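Local atomic coordinates of gamma-glutamyl-gamma-aminobutyraldehyde dehydrogenase (Burkholderia cenocepacia, PDB entry 4LIH), a protein that probably oxidises aldehydes, such as gamma-glutamyl-gamma-aminobutyraldehyde, to carboxylic acids with NAD(P)+ as the hydride acceptor. Residues R29-G34 / R210-A215; A69-A74 / A239-V244; R76-G81 / R163-V168; L268-L273 / Y493-S498. All coordinates share one frame; numbering follows the deposited sequence. Where two conformers were deposited one is given.

Interaction 1 of 4, residues R29-G34 / R210-A215; sequences RAFIDG and RVAQLA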
loop_
_atom_site.group_PDB
_atom_site.type_symbol
_atom_site.label_atom_id
_atom_site.label_comp_id
_atom_site.label_asym_id
_atom_site.label_seq_id
_atom_site.Cartn_x
_atom_site.Cartn_y
_atom_site.Cartn_z
ATOM N N ARG A 29 -23.392 36.593 8.272
ATOM C CA ARG A 29 -22.959 36.818 6.897
ATOM C C ARG A 29 -22.290 35.588 6.244
ATOM O O ARG A 29 -21.734 34.738 6.918
ATOM C CB ARG A 29 -22.026 38.015 6.835
ATOM C CG ARG A 29 -22.765 39.350 7.113
ATOM C CD ARG A 29 -21.832 40.551 7.222
ATOM N NE ARG A 29 -20.986 40.438 8.399
ATOM C CZ ARG A 29 -19.944 41.221 8.694
ATOM N NH1 ARG A 29 -19.551 42.152 7.875
ATOM N NH2 ARG A 29 -19.256 41.012 9.803
ATOM N N ALA A 30 -22.388 35.523 4.909
ATOM C CA ALA A 30 -21.583 34.637 4.081
ATOM C C ALA A 30 -20.126 34.933 4.295
ATOM O O ALA A 30 -19.753 36.067 4.655
ATOM C CB ALA A 30 -21.903 34.851 2.615
ATOM N N PHE A 31 -19.283 33.935 4.058
ATOM C CA PHE A 31 -17.868 34.141 4.065
ATOM C C PHE A 31 -17.302 33.775 2.707
ATOM O O PHE A 31 -17.209 32.581 2.353
ATOM C CB PHE A 31 -17.139 33.318 5.127
ATOM C CG PHE A 31 -15.746 33.835 5.421
ATOM C CD1 PHE A 31 -14.632 33.395 4.689
ATOM C CD2 PHE A 31 -15.547 34.747 6.426
ATOM C CE1 PHE A 31 -13.372 33.867 4.968
ATOM C CE2 PHE A 31 -14.288 35.267 6.693
ATOM C CZ PHE A 31 -13.197 34.800 5.971
ATOM N N ILE A 32 -16.893 34.803 1.960
ATOM C CA ILE A 32 -16.548 34.623 0.575
ATOM C C ILE A 32 -15.273 35.387 0.320
ATOM O O ILE A 32 -15.230 36.598 0.575
ATOM C CB ILE A 32 -17.701 35.083 -0.374
ATOM C CG1 ILE A 32 -18.955 34.231 -0.206
ATOM C CG2 ILE A 32 -17.278 34.981 -1.818
ATOM C CD1 ILE A 32 -20.205 34.740 -0.903
ATOM N N ASP A 33 -14.267 34.684 -0.207
ATOM C CA ASP A 33 -13.004 35.292 -0.646
ATOM C C ASP A 33 -12.350 36.123 0.452
ATOM O O ASP A 33 -11.994 37.295 0.238
ATOM C CB ASP A 33 -13.230 36.136 -1.922
ATOM C CG ASP A 33 -11.953 36.440 -2.678
ATOM O OD1 ASP A 33 -10.901 35.926 -2.334
ATOM O OD2 ASP A 33 -12.010 37.197 -3.663
ATOM N N GLY A 34 -12.196 35.512 1.630
ATOM C CA GLY A 34 -11.492 36.105 2.782
ATOM C C GLY A 34 -12.213 37.132 3.632
ATOM O O GLY A 34 -11.581 37.784 4.482
ATOM N N ARG A 210 -19.053 30.288 11.207
ATOM C CA ARG A 210 -18.042 30.545 12.226
ATOM C C ARG A 210 -16.670 29.971 11.861
ATOM O O ARG A 210 -15.661 30.686 11.970
ATOM C CB ARG A 210 -18.493 30.037 13.612
ATOM C CG ARG A 210 -17.611 30.470 14.782
ATOM C CD ARG A 210 -17.542 31.996 14.843
ATOM N NE ARG A 210 -16.687 32.486 15.948
ATOM C CZ ARG A 210 -15.488 33.067 15.841
ATOM N NH1 ARG A 210 -14.922 33.344 14.677
ATOM N NH2 ARG A 210 -14.843 33.410 16.941
ATOM N N VAL A 211 -16.614 28.717 11.405
ATOM C CA VAL A 211 -15.319 28.052 11.129
ATOM C C VAL A 211 -14.615 28.650 9.910
ATOM O O VAL A 211 -13.380 28.533 9.756
ATOM C CB VAL A 211 -15.396 26.507 10.999
ATOM C CG1 VAL A 211 -15.919 25.869 12.280
ATOM C CG2 VAL A 211 -16.205 26.046 9.798
ATOM N N ALA A 212 -15.406 29.311 9.065
ATOM C CA ALA A 212 -14.877 30.029 7.901
ATOM C C ALA A 212 -13.980 31.172 8.347
ATOM O O ALA A 212 -12.912 31.365 7.791
ATOM C CB ALA A 212 -16.011 30.581 7.050
ATOM N N GLN A 213 -14.459 31.906 9.355
ATOM C CA GLN A 213 -13.730 33.005 9.956
ATOM C C GLN A 213 -12.428 32.488 10.560
ATOM O O GLN A 213 -11.354 33.038 10.318
ATOM C CB GLN A 213 -14.596 33.688 11.026
ATOM C CG GLN A 213 -15.851 34.359 10.473
ATOM C CD GLN A 213 -16.658 35.106 11.531
ATOM O OE1 GLN A 213 -17.166 34.511 12.480
ATOM N NE2 GLN A 213 -16.816 36.416 11.336
ATOM N N LEU A 214 -12.538 31.394 11.308
ATOM C CA LEU A 214 -11.377 30.745 11.930
ATOM C C LEU A 214 -10.410 30.217 10.882
ATOM O O LEU A 214 -9.221 30.314 11.060
ATOM C CB LEU A 214 -11.806 29.639 12.876
ATOM C CG LEU A 214 -12.686 30.089 14.037
ATOM C CD1 LEU A 214 -13.105 28.838 14.785
ATOM C CD2 LEU A 214 -12.021 31.131 14.965
ATOM N N ALA A 215 -10.924 29.752 9.753
ATOM C CA ALA A 215 -10.071 29.253 8.669
ATOM C C ALA A 215 -9.145 30.346 8.143
ATOM O O ALA A 215 -7.937 30.139 7.995
ATOM C CB ALA A 215 -10.928 28.702 7.529
#
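Phe31 lies against the side of helix 206-218, and Ala212 is the residue it meets first. The methyl CB of Ala212 sits 3.5 Å from Phe31 CB and 3.6 Å from Phe31 CG, so the root of the aromatic side chain is seated on the smallest side chain a helix can offer. From there the ring runs along the helix backbone instead of standing off it: one face lies under Ala212 O and Gln213 N, both displaced toward the rim, with the carbonyl oxygen 3.8 Å above the ring plane. The torsion that permits this is chi1 of Phe31 at -162°, which places CG opposite the backbone N and beside the carbonyl carbon. Strand 30-32 forms a hairpin with strand 35-37, and Phe31 is also backbone-bonded to Val227 of strand 225-227, the end strand of the sheet that helix 206-218 packs on. The contact therefore lodges the N-terminal hairpin at the edge of an alpha/beta domain, in the part that aldehyde dehydrogenases use as a Rossmann-like dinucleotide-binding domain. Gln213 crosses obliquely over the CD2-CE2 rim, on the same side of the ring as Ala212 O; in the conformer described its CG is 4.1 Å from Phe31 CD2. One turn earlier on the helix, Arg210 NE is held by a salt bridge to Glu108.

Interaction 2 of 4, residues A69-A74 / A239-V244; sequences AAVAAA and ALHRDV
Val71 and Asp243 mark the closest backbone approach, with their CA atoms 7.0 Å apart. Residues 69-74 are a regular piece of helix 64-80; on the other side, helix 232-240 stops at Leu240, His241 leaves helical angles, and a type I turn from His241 to Val244 brings the chain round toward strand 246-250. Val71 points into this turn and meets three of its side chains. Its CG1 stands over one face of the His241 imidazole, 3.7 Å from the ring centroid and 20° off the normal, a CH-pi contact shifted toward CE1. With chi1 at 168°, CG1 takes the place opposite the backbone N, and the same methyl also reaches Asp243 CB at 3.7 Å. The second branch, CG2, goes to Val244 CG2 at 3.8 Å, the two valines crossing at about a right angle. The turn is the connection from helix 232-240 to strand 246-250 in the Rossmann-like domain, and helix 64-80 lies on the sheet, with Ala70 and Ala74 against strand 195-199. The imidazole is held from both of its nitrogens. Asp243 N donates to His241 ND1 at 3.0 Å, only 3° out of the ring plane, while NE2 bonds to Asn68 OD1 one turn before Val71 on the same helix. In the conformer described, Asp243 OD1 forms a salt bridge with Arg75, one turn beyond Val71.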
loop_
_atom_site.group_PDB
_atom_site.type_symbol
_atom_site.label_atom_id
_atom_site.label_comp_id
_atom_site.label_asym_id
_atom_site.label_seq_id
_atom_site.Cartn_x
_atom_site.Cartn_y
_atom_site.Cartn_z
ATOM N N ALA A 69 -19.733 34.529 -7.131
ATOM C CA ALA A 69 -18.577 35.165 -6.512
ATOM C C ALA A 69 -17.672 34.147 -5.764
ATOM O O ALA A 69 -16.423 34.203 -5.885
ATOM C CB ALA A 69 -19.020 36.268 -5.568
ATOM N N ALA A 70 -18.315 33.214 -5.034
ATOM C CA ALA A 70 -17.619 32.182 -4.254
ATOM C C ALA A 70 -16.865 31.242 -5.180
ATOM O O ALA A 70 -15.703 30.986 -4.980
ATOM C CB ALA A 70 -18.604 31.402 -3.404
ATOM N N VAL A 71 -17.530 30.771 -6.237
ATOM C CA VAL A 71 -16.921 29.886 -7.198
ATOM C C VAL A 71 -15.754 30.523 -7.961
ATOM O O VAL A 71 -14.733 29.872 -8.187
ATOM C CB VAL A 71 -17.976 29.301 -8.176
ATOM C CG1 VAL A 71 -17.296 28.609 -9.340
ATOM C CG2 VAL A 71 -18.916 28.345 -7.446
ATOM N N ALA A 72 -15.902 31.790 -8.322
ATOM C CA ALA A 72 -14.857 32.549 -9.013
ATOM C C ALA A 72 -13.610 32.713 -8.149
ATOM O O ALA A 72 -12.479 32.525 -8.641
ATOM C CB ALA A 72 -15.380 33.915 -9.453
ATOM N N ALA A 73 -13.826 33.018 -6.872
ATOM C CA ALA A 73 -12.719 33.187 -5.918
ATOM C C ALA A 73 -11.975 31.857 -5.688
ATOM O O ALA A 73 -10.761 31.807 -5.553
ATOM C CB ALA A 73 -13.235 33.742 -4.587
ATOM N N ALA A 74 -12.750 30.789 -5.608
ATOM C CA ALA A 74 -12.219 29.438 -5.467
ATOM C C ALA A 74 -11.374 29.034 -6.662
ATOM O O ALA A 74 -10.282 28.424 -6.529
ATOM C CB ALA A 74 -13.374 28.494 -5.304
ATOM N N ALA A 239 -24.394 22.499 -8.183
ATOM C CA ALA A 239 -24.419 21.274 -8.942
ATOM C C ALA A 239 -24.398 21.544 -10.440
ATOM O O ALA A 239 -23.808 20.767 -11.211
ATOM C CB ALA A 239 -25.583 20.385 -8.509
ATOM N N LEU A 240 -24.944 22.683 -10.857
ATOM C CA LEU A 240 -24.964 23.073 -12.279
ATOM C C LEU A 240 -23.733 23.834 -12.754
ATOM O O LEU A 240 -23.516 23.978 -13.959
ATOM C CB LEU A 240 -26.199 23.959 -12.579
ATOM C CG LEU A 240 -27.529 23.226 -12.511
ATOM C CD1 LEU A 240 -28.703 24.185 -12.305
ATOM C CD2 LEU A 240 -27.690 22.413 -13.803
ATOM N N HIS A 241 -22.909 24.323 -11.823
ATOM C CA HIS A 241 -21.899 25.291 -12.173
ATOM C C HIS A 241 -20.825 24.753 -13.102
ATOM O O HIS A 241 -20.240 23.692 -12.876
ATOM C CB HIS A 241 -21.250 25.926 -10.931
ATOM C CG HIS A 241 -20.754 27.317 -11.171
ATOM N ND1 HIS A 241 -19.671 27.584 -11.959
ATOM C CD2 HIS A 241 -21.237 28.530 -10.789
ATOM C CE1 HIS A 241 -19.476 28.889 -12.035
ATOM N NE2 HIS A 241 -20.410 29.482 -11.321
ATOM N N ARG A 242 -20.545 25.529 -14.137
ATOM C CA ARG A 242 -19.567 25.154 -15.157
ATOM C C ARG A 242 -18.107 25.172 -14.664
ATOM O O ARG A 242 -17.219 24.590 -15.289
ATOM C CB ARG A 242 -19.729 26.062 -16.395
ATOM N N ASP A 243 -17.902 25.760 -13.493
ATOM C CA ASP A 243 -16.584 25.965 -12.965
ATOM C C ASP A 243 -16.280 25.270 -11.643
ATOM O O ASP A 243 -15.254 25.546 -10.989
ATOM C CB ASP A 243 -16.379 27.426 -12.775
ATOM C CG ASP A 243 -14.994 27.789 -12.986
ATOM O OD1 ASP A 243 -14.315 26.954 -13.618
ATOM O OD2 ASP A 243 -14.602 28.866 -12.529
ATOM N N VAL A 244 -17.196 24.415 -11.250
ATOM C CA VAL A 244 -17.045 23.526 -10.092
ATOM C C VAL A 244 -16.656 22.153 -10.709
ATOM O O VAL A 244 -17.241 21.701 -11.669
ATOM C CB VAL A 244 -18.368 23.427 -9.321
ATOM C CG1 VAL A 244 -18.371 22.279 -8.317
ATOM C CG2 VAL A 244 -18.669 24.761 -8.622
#

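Interaction 3 of 4, residues R76-G81 / R163-V168; sequences RAFDAG and REPVGV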
loop_
_atom_site.group_PDB
_atom_site.type_symbol
_atom_site.label_atom_id
_atom_site.label_comp_id
_atom_site.label_asym_id
_atom_site.label_seq_id
_atom_site.Cartn_x
_atom_site.Cartn_y
_atom_site.Cartn_z
ATOM N N ARG A 76 -10.077 31.111 -8.823
ATOM C CA ARG A 76 -8.916 31.988 -8.934
ATOM C C ARG A 76 -7.812 31.487 -8.024
ATOM O O ARG A 76 -6.649 31.348 -8.443
ATOM C CB ARG A 76 -9.284 33.415 -8.547
ATOM C CG ARG A 76 -8.138 34.405 -8.700
ATOM C CD ARG A 76 -8.393 35.657 -7.871
ATOM N NE ARG A 76 -8.322 35.334 -6.448
ATOM C CZ ARG A 76 -9.240 35.649 -5.533
ATOM N NH1 ARG A 76 -10.363 36.299 -5.862
ATOM N NH2 ARG A 76 -9.026 35.297 -4.266
ATOM N N ALA A 77 -8.191 31.149 -6.800
ATOM C CA ALA A 77 -7.202 30.744 -5.817
ATOM C C ALA A 77 -6.577 29.394 -6.174
ATOM O O ALA A 77 -5.392 29.205 -5.923
ATOM C CB ALA A 77 -7.807 30.674 -4.431
ATOM N N PHE A 78 -7.372 28.468 -6.718
ATOM C CA PHE A 78 -6.809 27.181 -7.116
ATOM C C PHE A 78 -5.812 27.323 -8.283
ATOM O O PHE A 78 -4.688 26.788 -8.269
ATOM C CB PHE A 78 -7.882 26.189 -7.530
ATOM C CG PHE A 78 -7.321 24.854 -7.866
ATOM C CD1 PHE A 78 -6.928 23.982 -6.864
ATOM C CD2 PHE A 78 -7.140 24.474 -9.199
ATOM C CE1 PHE A 78 -6.359 22.769 -7.192
ATOM C CE2 PHE A 78 -6.566 23.292 -9.515
ATOM C CZ PHE A 78 -6.218 22.416 -8.513
ATOM N N ASP A 79 -6.259 28.038 -9.306
ATOM C CA ASP A 79 -5.456 28.184 -10.523
ATOM C C ASP A 79 -4.181 28.974 -10.233
ATOM O O ASP A 79 -3.165 28.775 -10.922
ATOM C CB ASP A 79 -6.283 28.804 -11.675
ATOM C CG ASP A 79 -7.381 27.874 -12.186
ATOM O OD1 ASP A 79 -7.324 26.639 -12.040
ATOM O OD2 ASP A 79 -8.364 28.363 -12.789
ATOM N N ALA A 80 -4.206 29.823 -9.202
ATOM C CA ALA A 80 -3.033 30.598 -8.732
ATOM C C ALA A 80 -2.111 29.803 -7.822
ATOM O O ALA A 80 -0.983 30.216 -7.567
ATOM C CB ALA A 80 -3.466 31.872 -8.000
ATOM N N GLY A 81 -2.596 28.690 -7.282
ATOM C CA GLY A 81 -1.737 27.827 -6.477
ATOM C C GLY A 81 -1.388 28.355 -5.098
ATOM O O GLY A 81 -0.429 27.897 -4.493
ATOM N N ARG A 163 -1.474 11.504 -7.633
ATOM C CA ARG A 163 -2.785 12.097 -7.407
ATOM C C ARG A 163 -2.655 13.605 -7.401
ATOM O O ARG A 163 -1.730 14.127 -6.798
ATOM C CB ARG A 163 -3.365 11.580 -6.093
ATOM C CG ARG A 163 -4.083 10.226 -6.258
ATOM C CD ARG A 163 -4.768 9.759 -4.972
ATOM N NE ARG A 163 -5.423 8.473 -5.231
ATOM C CZ ARG A 163 -6.553 8.311 -5.922
ATOM N NH1 ARG A 163 -7.246 9.343 -6.383
ATOM N NH2 ARG A 163 -7.012 7.097 -6.136
ATOM N N GLU A 164 -3.587 14.295 -8.064
ATOM C CA GLU A 164 -3.643 15.751 -8.012
ATOM C C GLU A 164 -5.032 16.229 -7.565
ATOM O O GLU A 164 -6.062 15.611 -7.880
ATOM C CB GLU A 164 -3.328 16.365 -9.413
ATOM C CG GLU A 164 -1.983 15.899 -9.976
ATOM C CD GLU A 164 -1.652 16.401 -11.385
ATOM O OE1 GLU A 164 -2.543 16.759 -12.201
ATOM O OE2 GLU A 164 -0.442 16.335 -11.731
ATOM N N PRO A 165 -5.082 17.340 -6.851
ATOM C CA PRO A 165 -6.378 17.945 -6.560
ATOM C C PRO A 165 -7.223 18.215 -7.790
ATOM O O PRO A 165 -6.692 18.553 -8.868
ATOM C CB PRO A 165 -6.019 19.237 -5.850
ATOM C CG PRO A 165 -4.636 19.531 -6.272
ATOM C CD PRO A 165 -3.955 18.205 -6.468
ATOM N N VAL A 166 -8.536 18.049 -7.632
ATOM C CA VAL A 166 -9.476 18.135 -8.783
ATOM C C VAL A 166 -9.688 19.639 -9.152
ATOM O O VAL A 166 -9.916 20.009 -10.319
ATOM C CB VAL A 166 -10.768 17.297 -8.466
ATOM C CG1 VAL A 166 -11.623 17.960 -7.427
ATOM C CG2 VAL A 166 -11.606 16.976 -9.689
ATOM N N GLY A 167 -9.557 20.501 -8.167
ATOM C CA GLY A 167 -9.749 21.975 -8.363
ATOM C C GLY A 167 -10.744 22.605 -7.404
ATOM O O GLY A 167 -10.430 22.873 -6.242
ATOM N N VAL A 168 -11.927 22.940 -7.917
ATOM C CA VAL A 168 -12.944 23.547 -7.099
ATOM C C VAL A 168 -13.981 22.514 -6.642
ATOM O O VAL A 168 -14.668 21.843 -7.485
ATOM C CB VAL A 168 -13.668 24.725 -7.824
ATOM C CG1 VAL A 168 -14.810 25.214 -6.966
ATOM C CG2 VAL A 168 -12.694 25.881 -8.167
#
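Phe78 lays its ring directly on the backbone of Gly167. The glycine CA is over the centre of one face, 3.4 Å from the ring centroid and only 5° off the normal, a close CH-pi contact; all six ring carbons lie at nearly the same distance from it. Pro165 comes in at the rim, near the ring plane, its CG 3.8 Å from Phe78 CE1 and its CB equally near that atom. Phe78 is thus pressed flat on one residue and met edge-on by another two places earlier in the chain, at the end of the regular strand before the break. Its chi1 of -177° puts CG opposite the backbone N and sends the ring out from helix 64-80 across the strand. Gly167 has a positive phi, in a conformation hard for any residue with a CB, which would crowd the preceding carbonyl oxygen.

Further out, Gly167 N is bonded to Asn194 OD1, and the Gly167 backbone pairs with Ser195 of strand 195-199, which fixes the floor beneath the ring. Ser195 also touches Phe78 itself. Gly81, three residues on from Phe78 and with positive phi, closes the helix in a Schellman motif, its N bonded to Phe78 O at 3.0 Å and weakly to Ala77 O. On the subunit surface, Arg454 of the second subunit packs on Phe78 and bonds Pro165 O. The contact joins the C-terminal end of a helix to a break in long strand 157-172 of a mixed sheet, at the subunit interface of an aldehyde dehydrogenase tetramer.

Interaction 4 of 4, residues L268-L273 / Y493-S498; sequences LKRAWL and YTELKS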
loop_
_atom_site.group_PDB
_atom_site.type_symbol
_atom_site.label_atom_id
_atom_site.label_comp_id
_atom_site.label_asym_id
_atom_site.label_seq_id
_atom_site.Cartn_x
_atom_site.Cartn_y
_atom_site.Cartn_z
ATOM N N LEU A 268 -20.291 17.412 -16.145
ATOM C CA LEU A 268 -19.825 16.072 -15.714
ATOM C C LEU A 268 -18.866 16.154 -14.504
ATOM O O LEU A 268 -17.999 15.259 -14.280
ATOM C CB LEU A 268 -19.203 15.289 -16.875
ATOM C CG LEU A 268 -20.106 14.660 -17.944
ATOM C CD1 LEU A 268 -19.254 14.253 -19.128
ATOM C CD2 LEU A 268 -20.901 13.446 -17.474
ATOM N N LYS A 269 -19.066 17.202 -13.691
ATOM C CA LYS A 269 -18.356 17.347 -12.417
ATOM C C LYS A 269 -18.535 16.044 -11.646
ATOM O O LYS A 269 -19.601 15.389 -11.751
ATOM C CB LYS A 269 -18.896 18.530 -11.579
ATOM C CG LYS A 269 -20.366 18.461 -11.198
ATOM C CD LYS A 269 -20.841 19.581 -10.256
ATOM C CE LYS A 269 -20.483 20.974 -10.744
ATOM N NZ LYS A 269 -21.083 21.334 -12.059
ATOM N N ARG A 270 -17.524 15.663 -10.866
ATOM C CA ARG A 270 -17.629 14.433 -10.079
ATOM C C ARG A 270 -18.690 14.628 -9.033
ATOM O O ARG A 270 -18.712 15.654 -8.373
ATOM C CB ARG A 270 -16.313 14.060 -9.395
ATOM C CG ARG A 270 -15.346 13.337 -10.318
ATOM C CD ARG A 270 -14.950 14.240 -11.465
ATOM N NE ARG A 270 -13.819 13.719 -12.231
ATOM C CZ ARG A 270 -13.821 13.400 -13.518
ATOM N NH1 ARG A 270 -14.934 13.390 -14.237
ATOM N NH2 ARG A 270 -12.691 13.034 -14.082
ATOM N N ALA A 271 -19.539 13.619 -8.834
ATOM C CA ALA A 271 -20.613 13.769 -7.862
ATOM C C ALA A 271 -20.550 12.621 -6.890
ATOM O O ALA A 271 -20.546 11.450 -7.303
ATOM C CB ALA A 271 -21.976 13.831 -8.517
ATOM N N TRP A 272 -20.559 12.980 -5.608
ATOM C CA TRP A 272 -20.356 12.052 -4.517
ATOM C C TRP A 272 -21.419 12.242 -3.442
ATOM O O TRP A 272 -21.498 13.311 -2.829
ATOM C CB TRP A 272 -18.973 12.264 -3.899
ATOM C CG TRP A 272 -17.849 11.987 -4.805
ATOM C CD1 TRP A 272 -17.088 12.905 -5.482
ATOM C CD2 TRP A 272 -17.378 10.702 -5.197
ATOM N NE1 TRP A 272 -16.154 12.258 -6.234
ATOM C CE2 TRP A 272 -16.297 10.904 -6.058
ATOM C CE3 TRP A 272 -17.759 9.381 -4.868
ATOM C CZ2 TRP A 272 -15.600 9.848 -6.638
ATOM C CZ3 TRP A 272 -17.057 8.320 -5.428
ATOM C CH2 TRP A 272 -15.987 8.567 -6.319
ATOM N N LEU A 273 -22.206 11.194 -3.191
ATOM C CA LEU A 273 -23.373 11.313 -2.325
ATOM C C LEU A 273 -23.276 10.398 -1.112
ATOM O O LEU A 273 -22.884 9.257 -1.219
ATOM C CB LEU A 273 -24.675 10.969 -3.067
ATOM C CG LEU A 273 -24.919 11.560 -4.457
ATOM C CD1 LEU A 273 -26.197 10.934 -5.026
ATOM C CD2 LEU A 273 -24.953 13.098 -4.440
ATOM N N TYR A 493 -11.708 13.765 -4.293
ATOM C CA TYR A 493 -11.256 15.168 -4.413
ATOM C C TYR A 493 -9.937 15.278 -5.182
ATOM O O TYR A 493 -9.310 16.385 -5.201
ATOM C CB TYR A 493 -11.071 15.731 -3.001
ATOM C CG TYR A 493 -12.323 15.663 -2.143
ATOM C CD1 TYR A 493 -13.519 16.245 -2.570
ATOM C CD2 TYR A 493 -12.319 15.006 -0.928
ATOM C CE1 TYR A 493 -14.665 16.181 -1.797
ATOM C CE2 TYR A 493 -13.470 14.890 -0.180
ATOM C CZ TYR A 493 -14.636 15.498 -0.599
ATOM O OH TYR A 493 -15.772 15.417 0.145
ATOM N N THR A 494 -9.482 14.134 -5.740
ATOM C CA THR A 494 -8.263 14.043 -6.536
ATOM C C THR A 494 -8.529 13.288 -7.837
ATOM O O THR A 494 -9.509 12.550 -7.942
ATOM C CB THR A 494 -7.109 13.314 -5.781
ATOM O OG1 THR A 494 -7.524 12.006 -5.417
ATOM C CG2 THR A 494 -6.763 14.029 -4.510
ATOM N N GLU A 495 -7.631 13.470 -8.806
ATOM C CA GLU A 495 -7.534 12.646 -9.989
ATOM C C GLU A 495 -6.213 11.898 -9.990
ATOM O O GLU A 495 -5.190 12.406 -9.524
ATOM C CB GLU A 495 -7.587 13.482 -11.250
ATOM C CG GLU A 495 -8.817 14.358 -11.354
ATOM C CD GLU A 495 -10.038 13.600 -11.834
ATOM O OE1 GLU A 495 -11.107 14.263 -11.903
ATOM O OE2 GLU A 495 -9.956 12.370 -12.176
ATOM N N LEU A 496 -6.260 10.702 -10.554
ATOM C CA LEU A 496 -5.068 9.965 -10.907
ATOM C C LEU A 496 -4.504 10.422 -12.220
ATOM O O LEU A 496 -5.228 10.723 -13.202
ATOM C CB LEU A 496 -5.353 8.441 -11.012
ATOM C CG LEU A 496 -5.711 7.759 -9.670
ATOM C CD1 LEU A 496 -6.573 6.511 -9.866
ATOM C CD2 LEU A 496 -4.455 7.343 -8.953
ATOM N N LYS A 497 -3.189 10.405 -12.239
ATOM C CA LYS A 497 -2.420 10.673 -13.427
ATOM C C LYS A 497 -1.333 9.601 -13.562
ATOM O O LYS A 497 -0.600 9.384 -12.624
ATOM C CB LYS A 497 -1.785 12.079 -13.358
ATOM C CG LYS A 497 -0.855 12.364 -14.563
ATOM C CD LYS A 497 -0.243 13.774 -14.446
ATOM C CE LYS A 497 -1.215 14.908 -14.781
ATOM N NZ LYS A 497 -0.527 16.205 -14.572
ATOM N N SER A 498 -1.258 8.979 -14.738
ATOM C CA SER A 498 -0.151 8.153 -15.161
ATOM C C SER A 498 0.803 9.018 -16.014
ATOM O O SER A 498 0.373 9.599 -17.019
ATOM C CB SER A 498 -0.690 6.962 -15.973
ATOM O OG SER A 498 -1.396 6.036 -15.130
#
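Arg270 and Glu495 meet across the contact as a salt bridge, approaching from opposite directions. Two nitrogens of the guanidinium grip one oxygen side-on: NE of Arg270 reaches Glu495 OE1 at 2.8 Å, on the syn lone pair, and Arg270 NH2 reaches the same oxygen at 3.0 Å. Both bonds are bent, with N-H...O angles of 136° and 132°, as expected when NE and NH2 share one acceptor, and OE1 lies a little out of the guanidinium plane. The guanidinium and carboxylate planes stand 58° apart. The third link, from Arg270 NH2 to Glu495 OE2 at 3.4 Å, is straighter but weak. Both side chains fold to arrive here, each bending at chi2.

Polar partners on the second subunit complete the pair. Arg270 NH2 also donates to Gly480 O of that chain, and Glu495 OE2 forms a salt bridge with Arg483 there, so a carboxylate between two arginines probably stays ionised.

The two strands are not paired with each other: 270-274 pairs with 246-250, and 494-502 with 157-172, in one mixed sheet. The salt bridge links these non-neighbouring strands at the subunit interface, where Ser498 pairs with a strand of the second subunit, the inter-subunit sheet extension known in aldehyde dehydrogenases.

Overall arrangement
From the N terminus, residues 29-34 open the first loop, which interaction 1 closes at helix 206-218. Helix 64-80 then supplies two contacts: its middle opens interaction 2, closed at 239-244, and its end opens interaction 3, closed at 163-168. Interaction 3 is nested within both other loops, while interactions 1 and 2 cross. Interaction 4 opens later and is in series with all three, joining 268-273 to the C-terminal strand. Asp33 and Arg76 form a salt bridge between interactions 1 and 3, Lys269 binds carbonyls of interaction 2, and Glu164 with Glu495 and Lys497 links interactions 3 and 4. Interactions 1 and 2 tie hairpin and helix 64-80 to the sheet; 3 and 4 also border the second subunit.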